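Local coordinates for protein 4-alpha-glucanotransferase (Aquifex aeolicus, PDB 1TZ7) that is an amylomaltase, also called disproportionating enzyme, of the 4-alpha-glucanotransferase family, built round an eight-stranded parallel beta/alpha barrel, at residues A[39-44]-A[91-96]; A[65-70]-A[81-86]; A[76-81]-A[226-231]; A[100-105]-A[128-133]. All blocks are in the same frame, centred on the assembly; numbering follows the deposited sequence.

Contact 1 of 4, residues A[39-44]-A[91-96]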
loop_
_atom_site.group_PDB
_atom_site.type_symbol
_atom_site.label_atom_id
_atom_site.label_comp_id
_atom_site.label_asym_id
_atom_site.label_seq_id
_atom_site.Cartn_x
_atom_site.Cartn_y
_atom_site.Cartn_z
ATOM N N ILE A 39 13.804 2.579 -11.086
ATOM C CA ILE A 39 12.823 2.470 -10.016
ATOM C C ILE A 39 13.386 1.584 -8.899
ATOM O O ILE A 39 14.272 0.765 -9.137
ATOM C CB ILE A 39 11.489 1.871 -10.575
ATOM C CG1 ILE A 39 10.366 2.018 -9.558
ATOM C CG2 ILE A 39 11.673 0.397 -10.964
ATOM C CD1 ILE A 39 8.981 1.936 -10.175
ATOM N N GLY A 40 12.873 1.758 -7.688
ATOM C CA GLY A 40 13.277 0.925 -6.566
ATOM C C GLY A 40 12.797 -0.508 -6.743
ATOM O O GLY A 40 11.745 -0.742 -7.344
ATOM N N ASP A 41 13.573 -1.469 -6.226
ATOM C CA ASP A 41 13.254 -2.888 -6.397
ATOM C C ASP A 41 13.609 -3.723 -5.144
ATOM O O ASP A 41 14.060 -3.183 -4.134
ATOM C CB ASP A 41 13.962 -3.455 -7.654
ATOM C CG ASP A 41 15.472 -3.271 -7.620
ATOM O OD1 ASP A 41 16.092 -3.573 -6.585
ATOM O OD2 ASP A 41 16.119 -2.842 -8.593
ATOM N N LEU A 42 13.394 -5.034 -5.231
ATOM C CA LEU A 42 13.540 -5.920 -4.077
ATOM C C LEU A 42 14.967 -6.483 -3.977
ATOM O O LEU A 42 15.196 -7.512 -3.332
ATOM C CB LEU A 42 12.532 -7.073 -4.169
ATOM C CG LEU A 42 11.064 -6.670 -4.338
ATOM C CD1 LEU A 42 10.179 -7.900 -4.482
ATOM C CD2 LEU A 42 10.605 -5.813 -3.180
ATOM N N GLY A 43 15.916 -5.801 -4.610
ATOM C CA GLY A 43 17.291 -6.264 -4.660
ATOM C C GLY A 43 18.200 -5.517 -3.700
ATOM O O GLY A 43 17.775 -5.094 -2.625
ATOM N N LYS A 44 19.453 -5.353 -4.108
ATOM C CA LYS A 44 20.535 -4.889 -3.228
ATOM C C LYS A 44 20.125 -3.716 -2.315
ATOM O O LYS A 44 20.446 -3.706 -1.131
ATOM C CB LYS A 44 21.743 -4.489 -4.085
ATOM C CG LYS A 44 22.894 -3.860 -3.320
ATOM C CD LYS A 44 24.185 -3.861 -4.171
ATOM C CE LYS A 44 24.968 -2.550 -4.037
ATOM N NZ LYS A 44 25.989 -2.611 -2.950
ATOM N N ILE A 91 10.658 -5.819 -9.425
ATOM C CA ILE A 91 11.552 -6.965 -9.484
ATOM C C ILE A 91 12.986 -6.519 -9.751
ATOM O O ILE A 91 13.232 -5.639 -10.581
ATOM C CB ILE A 91 11.086 -7.963 -10.564
ATOM C CG1 ILE A 91 9.839 -8.707 -10.079
ATOM C CG2 ILE A 91 12.203 -8.956 -10.895
ATOM C CD1 ILE A 91 9.143 -9.530 -11.158
ATOM N N ASP A 92 13.925 -7.127 -9.034
ATOM C CA ASP A 92 15.345 -6.890 -9.247
ATOM C C ASP A 92 15.842 -7.728 -10.432
ATOM O O ASP A 92 15.883 -8.950 -10.353
ATOM C CB ASP A 92 16.130 -7.257 -7.980
ATOM C CG ASP A 92 17.632 -7.195 -8.181
ATOM O OD1 ASP A 92 18.093 -6.410 -9.037
ATOM O OD2 ASP A 92 18.428 -7.895 -7.524
ATOM N N PRO A 93 16.219 -7.064 -11.527
ATOM C CA PRO A 93 16.633 -7.762 -12.752
ATOM C C PRO A 93 18.021 -8.403 -12.643
ATOM O O PRO A 93 18.380 -9.224 -13.489
ATOM C CB PRO A 93 16.635 -6.646 -13.807
ATOM C CG PRO A 93 16.857 -5.388 -13.042
ATOM C CD PRO A 93 16.278 -5.597 -11.679
ATOM N N GLU A 94 18.787 -8.030 -11.619
ATOM C CA GLU A 94 20.128 -8.587 -11.425
ATOM C C GLU A 94 20.080 -10.049 -10.952
ATOM O O GLU A 94 21.048 -10.787 -11.118
ATOM C CB GLU A 94 20.932 -7.735 -10.433
ATOM C CG GLU A 94 21.637 -6.548 -11.080
ATOM C CD GLU A 94 22.350 -5.662 -10.072
ATOM O OE1 GLU A 94 22.743 -4.534 -10.446
ATOM O OE2 GLU A 94 22.521 -6.091 -8.914
ATOM N N GLU A 95 18.951 -10.459 -10.367
ATOM C CA GLU A 95 18.738 -11.872 -10.030
ATOM C C GLU A 95 18.558 -12.707 -11.289
ATOM O O GLU A 95 18.976 -13.864 -11.340
ATOM C CB GLU A 95 17.520 -12.044 -9.113
ATOM C CG GLU A 95 17.585 -13.309 -8.252
ATOM C CD GLU A 95 16.216 -13.805 -7.797
ATOM O OE1 GLU A 95 16.174 -14.749 -6.982
ATOM O OE2 GLU A 95 15.190 -13.258 -8.251
ATOM N N LEU A 96 17.935 -12.117 -12.306
ATOM C CA LEU A 96 17.790 -12.778 -13.603
ATOM C C LEU A 96 19.162 -12.995 -14.260
ATOM O O LEU A 96 19.369 -13.980 -14.960
ATOM C CB LEU A 96 16.888 -11.954 -14.533
ATOM C CG LEU A 96 15.476 -11.635 -14.010
ATOM C CD1 LEU A 96 14.798 -10.611 -14.905
ATOM C CD2 LEU A 96 14.637 -12.897 -13.911
#
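The backbones of 39-44 and 91-96 come closest at Gly43 and Asp92, with CA atoms 5.0 Å apart, just where each segment leads into a helix. Asp92 carries the contact. With its CG anti to the backbone N (chi1 173°), the carboxylate lies along the Gly43 backbone, OD2 reaching 3.5 Å from Gly43 CA while CB rests on the peptide N. Gly43 has no side chain on the side that the Asp92 carboxylate approaches. The other oxygen of Asp92, OD1, serves its own segment: Glu94 N donates to it at 3.1 Å (158° at the hydrogen) from above the carboxylate plane, capping the turn into helix 94-98. Asp41 makes the matching bond on its side, its OD1 accepting from Gly43 N at 3.0 Å. Its CB packs on the carbonyl of Ile91, 3.7 Å from Ile91 O, and OD2 points over toward Pro93 CD. The two carboxylates are thus close, their planes inclined by 26°, with Asp41 OD2 4.1 Å from Asp92 OD1. This proximity could raise the proton affinity of one of them, although each receives a backbone N-H that offsets part of the charge. Around the pair, Gln208 accepts from Asp92 N, Lys124 donates to Ile91 O, and Leu42 and Ile91 both lean on helix 192-218. Asp41 forms an Asx turn that delivers Gly43 as N-cap of helix 44-56, beside the aspartate-capped start of helix 94-98: two helix beginnings packed side by side, one after barrel strand 23-27 and one in the excursion after strand 60-62.

Contact 2 of 4, residues A[65-70]-A[81-86]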
loop_
_atom_site.group_PDB
_atom_site.type_symbol
_atom_site.label_atom_id
_atom_site.label_comp_id
_atom_site.label_asym_id
_atom_site.label_seq_id
_atom_site.Cartn_x
_atom_site.Cartn_y
_atom_site.Cartn_z
ATOM N N PRO A 65 0.891 -0.559 -0.941
ATOM C CA PRO A 65 0.468 -1.801 -1.594
ATOM C C PRO A 65 1.429 -2.226 -2.700
ATOM O O PRO A 65 1.956 -1.384 -3.422
ATOM C CB PRO A 65 -0.909 -1.445 -2.171
ATOM C CG PRO A 65 -1.396 -0.331 -1.319
ATOM C CD PRO A 65 -0.174 0.461 -0.960
ATOM N N LEU A 66 1.649 -3.525 -2.819
ATOM C CA LEU A 66 2.630 -4.066 -3.759
ATOM C C LEU A 66 1.933 -4.534 -5.032
ATOM O O LEU A 66 2.535 -5.197 -5.868
ATOM C CB LEU A 66 3.385 -5.243 -3.109
ATOM C CG LEU A 66 4.714 -4.942 -2.393
ATOM C CD1 LEU A 66 4.686 -3.613 -1.676
ATOM C CD2 LEU A 66 5.050 -6.073 -1.418
ATOM N N ASN A 67 0.657 -4.180 -5.174
ATOM C CA ASN A 67 -0.148 -4.643 -6.303
ATOM C C ASN A 67 0.304 -3.986 -7.623
ATOM O O ASN A 67 0.858 -2.888 -7.615
ATOM C CB ASN A 67 -1.628 -4.345 -6.055
ATOM C CG ASN A 67 -2.158 -4.995 -4.786
ATOM O OD1 ASN A 67 -3.011 -4.436 -4.109
ATOM N ND2 ASN A 67 -1.650 -6.200 -4.463
ATOM N N PRO A 68 0.067 -4.665 -8.746
ATOM C CA PRO A 68 0.491 -4.154 -10.059
ATOM C C PRO A 68 -0.111 -2.787 -10.374
ATOM O O PRO A 68 -1.299 -2.563 -10.144
ATOM C CB PRO A 68 -0.025 -5.218 -11.048
ATOM C CG PRO A 68 -0.970 -6.081 -10.264
ATOM C CD PRO A 68 -0.612 -5.969 -8.847
ATOM N N THR A 69 0.713 -1.886 -10.889
ATOM C CA THR A 69 0.264 -0.540 -11.231
ATOM C C THR A 69 0.276 -0.348 -12.736
ATOM O O THR A 69 0.843 -1.152 -13.469
ATOM C CB THR A 69 1.168 0.513 -10.564
ATOM O OG1 THR A 69 2.533 0.274 -10.915
ATOM C CG2 THR A 69 1.145 0.377 -9.051
ATOM N N SER A 70 -0.358 0.722 -13.192
ATOM C CA SER A 70 -0.428 1.019 -14.613
ATOM C C SER A 70 -0.377 2.529 -14.856
ATOM O O SER A 70 -0.757 3.319 -13.996
ATOM C CB SER A 70 -1.715 0.437 -15.212
ATOM O OG SER A 70 -2.841 1.220 -14.860
ATOM N N ASN A 81 -5.147 -3.871 -11.060
ATOM C CA ASN A 81 -5.942 -4.950 -11.633
ATOM C C ASN A 81 -5.888 -6.257 -10.799
ATOM O O ASN A 81 -6.385 -7.286 -11.230
ATOM C CB ASN A 81 -5.534 -5.220 -13.104
ATOM C CG ASN A 81 -4.045 -5.558 -13.264
ATOM O OD1 ASN A 81 -3.399 -6.037 -12.338
ATOM N ND2 ASN A 81 -3.508 -5.305 -14.459
ATOM N N SER A 82 -5.285 -6.192 -9.605
ATOM C CA SER A 82 -5.300 -7.331 -8.669
ATOM C C SER A 82 -4.883 -6.917 -7.259
ATOM O O SER A 82 -3.857 -6.265 -7.074
ATOM C CB SER A 82 -4.380 -8.440 -9.167
ATOM O OG SER A 82 -4.360 -9.529 -8.260
ATOM N N LEU A 83 -5.685 -7.313 -6.267
ATOM C CA LEU A 83 -5.367 -7.055 -4.857
ATOM C C LEU A 83 -4.432 -8.122 -4.295
ATOM O O LEU A 83 -4.000 -8.034 -3.148
ATOM C CB LEU A 83 -6.656 -7.010 -4.019
ATOM C CG LEU A 83 -7.642 -5.897 -4.372
ATOM C CD1 LEU A 83 -8.964 -6.100 -3.645
ATOM C CD2 LEU A 83 -7.047 -4.525 -4.044
ATOM N N PHE A 84 -4.126 -9.129 -5.106
ATOM C CA PHE A 84 -3.329 -10.268 -4.653
ATOM C C PHE A 84 -1.928 -10.274 -5.284
ATOM O O PHE A 84 -0.946 -10.608 -4.627
ATOM C CB PHE A 84 -4.057 -11.576 -4.976
ATOM C CG PHE A 84 -5.244 -11.835 -4.101
ATOM C CD1 PHE A 84 -6.459 -11.201 -4.347
ATOM C CD2 PHE A 84 -5.153 -12.709 -3.017
ATOM C CE1 PHE A 84 -7.566 -11.438 -3.529
ATOM C CE2 PHE A 84 -6.258 -12.946 -2.199
ATOM C CZ PHE A 84 -7.463 -12.309 -2.458
ATOM N N ALA A 85 -1.848 -9.894 -6.551
ATOM C CA ALA A 85 -0.611 -10.034 -7.320
ATOM C C ALA A 85 0.445 -9.018 -6.867
ATOM O O ALA A 85 0.130 -8.030 -6.213
ATOM C CB ALA A 85 -0.895 -9.872 -8.803
ATOM N N GLY A 86 1.697 -9.283 -7.226
ATOM C CA GLY A 86 2.776 -8.344 -7.016
ATOM C C GLY A 86 3.095 -7.535 -8.269
ATOM O O GLY A 86 2.750 -7.927 -9.385
#
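Ala85 O is met by three atoms of 65-70. Asn67 ND2 makes the hydrogen bond, donating to Ala85 O at 3.1 Å in the carbonyl plane, an almost straight bond (162° at the hydrogen) that also lies close to the plane of the Asn67 amide. Asn67 CA adds a CA-H...O contact at 3.4 Å from Ala85 O, and Pro68 CD approaches the same Ala85 O to 3.4 Å. The amide gets there because CG lies beside the backbone N, anti to the carbonyl carbon (chi1 -59°), which tucks it into the bend of 82-85. There Asn67 CB sits 3.1 Å from Ser82 O, a carbonyl that Ser80 OG approaches too, shared with Pro68 O. Pro68 lays its ring beside Ala85, Pro68 CD to Ala85 CB 3.9 Å, while Gly86 CA sends a CA-H...O contact to Leu66 O. The bend itself is stiffened from within: Ser82 OG accepts from Phe84 N at 3.2 Å. It accepts from Ala85 N as well. The Phe84 ring meets that of Trp151, and Gln202 takes the N-H of Gly86; helices 149-165 and 192-218 thus border the bend. The core is an asparagine side chain bound to a main-chain carbonyl beside an ST turn and ST motif, within the long loop that follows barrel strand 60-62.

Contact 3 of 4, residues A[76-81]-A[226-231]; sequences SPYSSN and DLPMYP
Tyr78 and Asp226 meet nearly at right angles, the phenol ring and the carboxylate plane turned 77° apart. Tyr78 OH donates to Asp226 OD1 at 2.6 Å, a short bond. The oxygen lies at the ring's edge, near the ring plane, whereas from the aspartate's side the hydroxyl comes in 47° above the carboxylate plane. Asp226 OD2 stays beside the ring as well, 3.7 Å from Tyr78 CE1. Farther down the ring, Pro228 crosses the tyrosine at about a right angle and sets its CG 3.9 Å from Tyr78 CD1. Tyr78 reaches across because its CG lies beside the backbone N, anti to the carbonyl carbon (chi1 -62°). It sits in a type I beta turn from Ser76 to Ser79, whose backbone bond is weak; there Ser76 OG accepts from Tyr78 N at 3.2 Å as an ST turn. The His404 ring meets the Tyr78 ring, the planes moderately inclined, and Arg304 touches it from strand 302-305. Asp226 and Leu227 end strand 222-227, so the loop after strand 60-62 is tied, among other links, by the Tyr78 hydroxyl to the C-terminal end of the adjacent barrel strand, the end at which (beta/alpha)8 enzymes characteristically carry the active site.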
loop_
_atom_site.group_PDB
_atom_site.type_symbol
_atom_site.label_atom_id
_atom_site.label_comp_id
_atom_site.label_asym_id
_atom_site.label_seq_id
_atom_site.Cartn_x
_atom_site.Cartn_y
_atom_site.Cartn_z
ATOM N N SER A 76 -0.878 4.456 -9.438
ATOM C CA SER A 76 -1.275 4.383 -8.030
ATOM C C SER A 76 -1.276 2.935 -7.551
ATOM O O SER A 76 -1.851 2.065 -8.200
ATOM C CB SER A 76 -2.664 4.992 -7.833
ATOM O OG SER A 76 -3.091 4.864 -6.481
ATOM N N PRO A 77 -0.626 2.680 -6.412
ATOM C CA PRO A 77 -0.675 1.366 -5.767
ATOM C C PRO A 77 -2.081 0.967 -5.314
ATOM O O PRO A 77 -2.320 -0.207 -5.027
ATOM C CB PRO A 77 0.240 1.544 -4.542
ATOM C CG PRO A 77 1.062 2.734 -4.839
ATOM C CD PRO A 77 0.219 3.626 -5.663
ATOM N N TYR A 78 -2.992 1.939 -5.242
ATOM C CA TYR A 78 -4.321 1.712 -4.677
ATOM C C TYR A 78 -5.379 1.520 -5.764
ATOM O O TYR A 78 -6.563 1.399 -5.464
ATOM C CB TYR A 78 -4.718 2.881 -3.768
ATOM C CG TYR A 78 -3.801 3.067 -2.582
ATOM C CD1 TYR A 78 -4.052 2.421 -1.375
ATOM C CD2 TYR A 78 -2.679 3.883 -2.668
ATOM C CE1 TYR A 78 -3.205 2.586 -0.278
ATOM C CE2 TYR A 78 -1.826 4.055 -1.578
ATOM C CZ TYR A 78 -2.095 3.407 -0.390
ATOM O OH TYR A 78 -1.260 3.578 0.683
ATOM N N SER A 79 -4.942 1.491 -7.024
ATOM C CA SER A 79 -5.846 1.228 -8.149
ATOM C C SER A 79 -5.224 0.212 -9.111
ATOM O O SER A 79 -4.623 0.581 -10.127
ATOM C CB SER A 79 -6.174 2.526 -8.887
ATOM O OG SER A 79 -7.298 2.360 -9.725
ATOM N N SER A 80 -5.381 -1.066 -8.780
ATOM C CA SER A 80 -4.646 -2.142 -9.434
ATOM C C SER A 80 -5.617 -3.132 -10.062
ATOM O O SER A 80 -6.767 -3.234 -9.646
ATOM C CB SER A 80 -3.764 -2.871 -8.404
ATOM O OG SER A 80 -3.059 -3.944 -8.997
ATOM N N ASN A 81 -5.147 -3.871 -11.060
ATOM C CA ASN A 81 -5.942 -4.950 -11.633
ATOM C C ASN A 81 -5.888 -6.257 -10.799
ATOM O O ASN A 81 -6.385 -7.286 -11.230
ATOM C CB ASN A 81 -5.534 -5.220 -13.104
ATOM C CG ASN A 81 -4.045 -5.558 -13.264
ATOM O OD1 ASN A 81 -3.399 -6.037 -12.338
ATOM N ND2 ASN A 81 -3.508 -5.305 -14.459
ATOM N N ASP A 226 -0.097 -2.731 3.300
ATOM C CA ASP A 226 -1.197 -1.810 3.110
ATOM C C ASP A 226 -2.276 -2.468 2.259
ATOM O O ASP A 226 -2.013 -2.900 1.135
ATOM C CB ASP A 226 -0.695 -0.540 2.426
ATOM C CG ASP A 226 -1.660 0.621 2.564
ATOM O OD1 ASP A 226 -1.194 1.787 2.541
ATOM O OD2 ASP A 226 -2.897 0.471 2.696
ATOM N N LEU A 227 -3.484 -2.551 2.808
ATOM C CA LEU A 227 -4.616 -3.179 2.116
ATOM C C LEU A 227 -5.624 -2.125 1.710
ATOM O O LEU A 227 -6.334 -1.587 2.556
ATOM C CB LEU A 227 -5.301 -4.198 3.034
ATOM C CG LEU A 227 -4.875 -5.649 2.859
ATOM C CD1 LEU A 227 -3.485 -5.857 3.419
ATOM C CD2 LEU A 227 -5.878 -6.584 3.530
ATOM N N PRO A 228 -5.696 -1.824 0.416
ATOM C CA PRO A 228 -6.728 -0.928 -0.094
ATOM C C PRO A 228 -8.118 -1.466 0.209
ATOM O O PRO A 228 -8.317 -2.670 0.177
ATOM C CB PRO A 228 -6.468 -0.919 -1.610
ATOM C CG PRO A 228 -5.067 -1.368 -1.760
ATOM C CD PRO A 228 -4.810 -2.313 -0.652
ATOM N N MET A 229 -9.060 -0.578 0.504
ATOM C CA MET A 229 -10.425 -0.991 0.808
ATOM C C MET A 229 -11.015 -1.737 -0.382
ATOM O O MET A 229 -11.623 -2.792 -0.224
ATOM C CB MET A 229 -11.285 0.223 1.137
ATOM C CG MET A 229 -12.798 -0.064 1.235
ATOM S SD MET A 229 -13.231 -1.314 2.482
ATOM C CE MET A 229 -12.936 -0.407 3.987
ATOM N N TYR A 230 -10.810 -1.173 -1.571
ATOM C CA TYR A 230 -11.535 -1.569 -2.782
ATOM C C TYR A 230 -10.543 -1.967 -3.876
ATOM O O TYR A 230 -9.460 -1.393 -3.973
ATOM C CB TYR A 230 -12.357 -0.391 -3.310
ATOM C CG TYR A 230 -13.554 0.006 -2.470
ATOM C CD1 TYR A 230 -13.653 1.289 -1.931
ATOM C CD2 TYR A 230 -14.596 -0.881 -2.244
ATOM C CE1 TYR A 230 -14.750 1.666 -1.175
ATOM C CE2 TYR A 230 -15.697 -0.513 -1.489
ATOM C CZ TYR A 230 -15.769 0.765 -0.959
ATOM O OH TYR A 230 -16.859 1.134 -0.213
ATOM N N PRO A 231 -10.927 -2.921 -4.722
ATOM C CA PRO A 231 -10.244 -3.129 -5.999
ATOM C C PRO A 231 -10.726 -2.123 -7.020
ATOM O O PRO A 231 -11.754 -1.478 -6.795
ATOM C CB PRO A 231 -10.685 -4.535 -6.399
ATOM C CG PRO A 231 -12.051 -4.669 -5.826
ATOM C CD PRO A 231 -12.051 -3.854 -4.541
#

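Contact 4 of 4, residues A[100-105]-A[128-133]; sequences DLIKER and LEKAFK
This is a small, mainly apolar contact near the surface, in which Leu101 and Ile102, in the loop after helix 94-98, settle on Lys130 and Ala131 in the last turns of helix 117-133. Leu101 and Ala131 are the closest pair, their CA atoms 4.6 Å apart. Ala131 meets Leu101 through its methyl group, Leu101 CB lying 3.7 Å from Ala131 CB. Leu101 touches the helix with its CB and its CD2 branch: its CG sits beside its own backbone N (chi1 -57°), and CD2 reaches to 3.8 Å from Ala131 O. The Leu101 carbonyl leans on the helix too, with a CA-H...O contact of 3.6 Å from Ala131 CA to Leu101 O (158° at the hydrogen). Ile102 covers the adjacent step by its CG2 branch, 4.3 Å from Lys130 CB and 4.4 Å from Ala131 CB, while its CD1 end leads away toward Pro93. Only the root of Lys130 joins in; the chain then turns outward to solvent beside Asp106. Leu96 packs on Leu101, Ile102 and Ala131, and Phe200 of helix 192-218 also touches Ala131. Asp100, with positive phi, is the C-prime residue of a Schellman motif, and Leu101 N returns to Leu96 O. The whole is a Schellman-terminated helix whose following apolar residues pack on the next helix in the chain, at the edge of the molecule.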
loop_
_atom_site.group_PDB
_atom_site.type_symbol
_atom_site.label_atom_id
_atom_site.label_comp_id
_atom_site.label_asym_id
_atom_site.label_seq_id
_atom_site.Cartn_x
_atom_site.Cartn_y
_atom_site.Cartn_z
ATOM N N ASP A 100 21.369 -16.871 -14.917
ATOM C CA ASP A 100 21.666 -17.129 -16.336
ATOM C C ASP A 100 20.397 -17.132 -17.200
ATOM O O ASP A 100 20.260 -17.940 -18.116
ATOM C CB ASP A 100 22.426 -18.457 -16.497
ATOM C CG ASP A 100 23.924 -18.286 -16.375
ATOM O OD1 ASP A 100 24.663 -18.945 -17.137
ATOM O OD2 ASP A 100 24.455 -17.517 -15.550
ATOM N N LEU A 101 19.478 -16.219 -16.898
ATOM C CA LEU A 101 18.265 -16.049 -17.695
ATOM C C LEU A 101 18.380 -14.841 -18.630
ATOM O O LEU A 101 17.658 -14.745 -19.621
ATOM C CB LEU A 101 17.050 -15.889 -16.784
ATOM C CG LEU A 101 16.817 -17.028 -15.787
ATOM C CD1 LEU A 101 15.725 -16.656 -14.797
ATOM C CD2 LEU A 101 16.468 -18.323 -16.512
ATOM N N ILE A 102 19.287 -13.920 -18.302
ATOM C CA ILE A 102 19.640 -12.825 -19.207
ATOM C C ILE A 102 21.151 -12.620 -19.247
ATOM O O ILE A 102 21.873 -13.072 -18.358
ATOM C CB ILE A 102 18.939 -11.507 -18.772
ATOM C CG1 ILE A 102 19.250 -11.190 -17.307
ATOM C CG2 ILE A 102 17.435 -11.606 -18.986
ATOM C CD1 ILE A 102 19.048 -9.734 -16.943
ATOM N N LYS A 103 21.621 -11.936 -20.289
ATOM C CA LYS A 103 23.042 -11.602 -20.418
ATOM C C LYS A 103 23.344 -10.279 -19.718
ATOM O O LYS A 103 22.434 -9.529 -19.372
ATOM C CB LYS A 103 23.435 -11.513 -21.897
ATOM C CG LYS A 103 23.337 -12.838 -22.644
ATOM C CD LYS A 103 23.835 -12.713 -24.083
ATOM C CE LYS A 103 24.709 -13.896 -24.476
ATOM N NZ LYS A 103 25.148 -13.821 -25.898
ATOM N N GLU A 104 24.629 -10.000 -19.513
ATOM C CA GLU A 104 25.054 -8.792 -18.805
ATOM C C GLU A 104 24.713 -7.520 -19.597
ATOM O O GLU A 104 24.457 -6.468 -19.011
ATOM C CB GLU A 104 26.559 -8.843 -18.524
ATOM C CG GLU A 104 27.080 -7.659 -17.718
ATOM C CD GLU A 104 28.035 -8.076 -16.617
ATOM O OE1 GLU A 104 29.134 -8.573 -16.939
ATOM O OE2 GLU A 104 27.685 -7.904 -15.431
ATOM N N ARG A 105 24.712 -7.626 -20.925
ATOM C CA ARG A 105 24.483 -6.462 -21.788
ATOM C C ARG A 105 22.999 -6.055 -21.821
ATOM O O ARG A 105 22.666 -4.943 -22.230
ATOM C CB ARG A 105 24.996 -6.735 -23.217
ATOM C CG ARG A 105 24.130 -7.691 -24.031
ATOM C CD ARG A 105 24.849 -8.309 -25.226
ATOM N NE ARG A 105 24.064 -9.375 -25.849
ATOM C CZ ARG A 105 24.513 -10.169 -26.822
ATOM N NH1 ARG A 105 25.750 -10.023 -27.293
ATOM N NH2 ARG A 105 23.723 -11.112 -27.326
ATOM N N LEU A 128 11.904 -9.707 -18.544
ATOM C CA LEU A 128 11.160 -10.855 -18.017
ATOM C C LEU A 128 10.672 -11.766 -19.145
ATOM O O LEU A 128 10.532 -12.973 -18.958
ATOM C CB LEU A 128 9.967 -10.380 -17.172
ATOM C CG LEU A 128 10.313 -9.860 -15.770
ATOM C CD1 LEU A 128 9.171 -9.033 -15.202
ATOM C CD2 LEU A 128 10.656 -11.011 -14.837
ATOM N N GLU A 129 10.409 -11.180 -20.310
ATOM C CA GLU A 129 10.048 -11.955 -21.497
ATOM C C GLU A 129 11.237 -12.783 -21.949
ATOM O O GLU A 129 11.088 -13.937 -22.340
ATOM C CB GLU A 129 9.597 -11.023 -22.631
ATOM C CG GLU A 129 8.192 -10.462 -22.456
ATOM C CD GLU A 129 7.110 -11.452 -22.840
ATOM O OE1 GLU A 129 7.447 -12.555 -23.315
ATOM O OE2 GLU A 129 5.920 -11.124 -22.665
ATOM N N LYS A 130 12.421 -12.179 -21.886
ATOM C CA LYS A 130 13.656 -12.838 -22.295
ATOM C C LYS A 130 14.043 -13.928 -21.296
ATOM O O LYS A 130 14.540 -14.986 -21.679
ATOM C CB LYS A 130 14.787 -11.806 -22.409
ATOM C CG LYS A 130 16.022 -12.308 -23.135
ATOM C CD LYS A 130 16.902 -11.144 -23.615
ATOM C CE LYS A 130 16.380 -10.538 -24.924
ATOM N NZ LYS A 130 17.437 -10.478 -25.979
ATOM N N ALA A 131 13.805 -13.660 -20.014
ATOM C CA ALA A 131 14.132 -14.611 -18.953
ATOM C C ALA A 131 13.234 -15.842 -19.026
ATOM O O ALA A 131 13.675 -16.959 -18.763
ATOM C CB ALA A 131 14.000 -13.943 -17.585
ATOM N N PHE A 132 11.973 -15.626 -19.390
ATOM C CA PHE A 132 11.003 -16.711 -19.493
ATOM C C PHE A 132 11.369 -17.686 -20.621
ATOM O O PHE A 132 11.089 -18.878 -20.530
ATOM C CB PHE A 132 9.602 -16.145 -19.730
ATOM C CG PHE A 132 8.528 -17.193 -19.792
ATOM C CD1 PHE A 132 8.258 -17.995 -18.693
ATOM C CD2 PHE A 132 7.785 -17.380 -20.954
ATOM C CE1 PHE A 132 7.270 -18.960 -18.749
ATOM C CE2 PHE A 132 6.798 -18.344 -21.011
ATOM C CZ PHE A 132 6.540 -19.134 -19.908
ATOM N N LYS A 133 11.993 -17.164 -21.682
ATOM C CA LYS A 133 12.446 -18.001 -22.805
ATOM C C LYS A 133 13.573 -18.935 -22.373
ATOM O O LYS A 133 13.591 -20.109 -22.741
ATOM C CB LYS A 133 12.926 -17.128 -23.968
ATOM C CG LYS A 133 11.837 -16.278 -24.604
ATOM C CD LYS A 133 12.256 -15.770 -25.989
ATOM C CE LYS A 133 11.067 -15.653 -26.925
ATOM N NZ LYS A 133 10.182 -14.511 -26.564
#

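The four contacts run from the barrel mouth to the periphery. Contacts 2 and 3, with centres about 7 Å apart, share Asn81 and are probably hydrogen-bonded through Ser80 OG and Pro68 O; both belong to the loop after strand 60-62, which contact 3 links to strand 222-227. Contacts 1 and 4, with centres about 13 Å apart, meet through helix 94-98, where Leu96 of the contact 1 segment reaches contact 4. Along the chain, contact 2 is nested inside contact 1, contacts 1 and 3 cross, and contact 4 lies inside the span closed by contact 3. The long excursion between strands 60-62 and 222-227 is therefore pinned both near the barrel centre and at its outer helical edge, with the centres of contacts 3 and 4 about 30 Å apart.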